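BMC domain protein (Clostridiales bacterium 1_7_47FAA, PDB 4OLO) is a shell protein of a glycyl-radical propanediol bacterial microcompartment and probably binds an iron-sulfur cluster, consistent with a role in electron transport. Local coordinates at residues S8-Q11 with G12-D15. Sequence-based numbering, arbitrary orientation.
Sequences SPTQ and GTID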
loop_
_atom_site.group_PDB
_atom_site.type_symbol
_atom_site.label_atom_id
_atom_site.label_comp_id
_atom_site.label_asym_id
_atom_site.label_seq_id
_atom_site.Cartn_x
_atom_site.Cartn_y
_atom_site.Cartn_z
ATOM N N SER B 8 -17.757 -21.970 -15.877
ATOM C CA SER B 8 -17.185 -23.318 -15.689
ATOM C C SER B 8 -15.761 -23.206 -15.121
ATOM O O SER B 8 -14.801 -23.582 -15.794
ATOM C CB SER B 8 -17.235 -24.137 -16.979
ATOM O OG SER B 8 -18.564 -24.205 -17.468
ATOM N N PRO B 9 -15.590 -22.617 -13.917
ATOM C CA PRO B 9 -14.224 -22.453 -13.386
ATOM C C PRO B 9 -13.548 -23.776 -13.075
ATOM O O PRO B 9 -14.226 -24.731 -12.699
ATOM C CB PRO B 9 -14.437 -21.633 -12.111
ATOM C CG PRO B 9 -15.849 -21.971 -11.690
ATOM C CD PRO B 9 -16.602 -22.079 -12.975
ATOM N N THR B 10 -12.213 -23.831 -13.213
ATOM C CA THR B 10 -11.462 -25.031 -12.871
ATOM C C THR B 10 -11.315 -25.065 -11.343
ATOM O O THR B 10 -11.530 -24.044 -10.679
ATOM C CB THR B 10 -10.089 -25.028 -13.564
ATOM O OG1 THR B 10 -9.249 -24.047 -12.962
ATOM C CG2 THR B 10 -10.178 -24.793 -15.055
ATOM N N GLN B 11 -10.910 -26.220 -10.792
ATOM C CA GLN B 11 -10.662 -26.354 -9.360
ATOM C C GLN B 11 -9.514 -25.413 -8.928
ATOM O O GLN B 11 -9.634 -24.755 -7.894
ATOM C CB GLN B 11 -10.401 -27.821 -8.966
ATOM C CG GLN B 11 -10.532 -28.107 -7.455
ATOM C CD GLN B 11 -11.759 -27.491 -6.802
ATOM O OE1 GLN B 11 -12.916 -27.795 -7.144
ATOM N NE2 GLN B 11 -11.523 -26.568 -5.875
ATOM N N GLY B 12 -8.476 -25.300 -9.774
ATOM C CA GLY B 12 -7.332 -24.412 -9.569
ATOM C C GLY B 12 -7.728 -22.960 -9.386
ATOM O O GLY B 12 -7.182 -22.281 -8.511
ATOM N N THR B 13 -8.718 -22.496 -10.181
ATOM C CA THR B 13 -9.265 -21.134 -10.127
ATOM C C THR B 13 -9.947 -20.935 -8.783
ATOM O O THR B 13 -9.708 -19.923 -8.121
ATOM C CB THR B 13 -10.224 -20.866 -11.306
ATOM O OG1 THR B 13 -9.583 -21.229 -12.521
ATOM C CG2 THR B 13 -10.636 -19.419 -11.406
ATOM N N ILE B 14 -10.776 -21.911 -8.374
ATOM C CA ILE B 14 -11.469 -21.910 -7.082
ATOM C C ILE B 14 -10.422 -21.913 -5.938
ATOM O O ILE B 14 -10.565 -21.146 -4.991
ATOM C CB ILE B 14 -12.476 -23.095 -7.021
ATOM C CG1 ILE B 14 -13.662 -22.814 -7.970
ATOM C CG2 ILE B 14 -12.962 -23.334 -5.598
ATOM C CD1 ILE B 14 -14.383 -24.034 -8.490
ATOM N N ASP B 15 -9.341 -22.708 -6.079
ATOM C CA ASP B 15 -8.266 -22.778 -5.098
ATOM C C ASP B 15 -7.568 -21.424 -4.901
ATOM O O ASP B 15 -7.310 -21.055 -3.755
ATOM C CB ASP B 15 -7.266 -23.887 -5.449
ATOM C CG ASP B 15 -7.808 -25.315 -5.395
ATOM O OD1 ASP B 15 -8.962 -25.505 -4.917
ATOM O OD2 ASP B 15 -7.077 -26.248 -5.820
#
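Thr-10, at the N-cap of helix 11-17, meets Thr-13 with the two side chains crossing at about a right angle. The Thr-10 hydroxyl lies between its own backbone N and carbonyl carbon (chi1 71°), which turns it over the first turn, where Thr-10 OG1 donates to Thr-13 OG1 at 2.9 Å. Thr-13 OG1 in turn hydrogen-bonds to Asp-50 OD1 of the second subunit, which also accepts from Thr-10 N, so one carboxylate oxygen ties both threonines to the neighbour. The helical pattern starts with a nearly straight bond from Ile-14 N to Thr-10 O (3.2 Å) and Asp-15 N to Gln-11 O (2.8 Å). Next to the cap, the Gln-11 chain bends at chi2 (45°), bringing NE2 to OD1 of Asp-15, one turn further on, at 2.9 Å. That oxygen lies in the plane of the amide but is approached from above the carboxylate, the two planes being 44° apart. The Ile-14 CG2 methyl makes a van der Waals approach to Gln-11 NE2 (3.6 Å), while Ile-14 CD1 makes an apolar contact with Pro-9 CG of the proline ring at 4.1 Å. Pro-9 and Ile-14 both pack on Ile-35, so the start of helix 11-17, which follows strand 2-7, touches the sheet through strand 34-39, with Thr-13 against Val-46 of the second subunit.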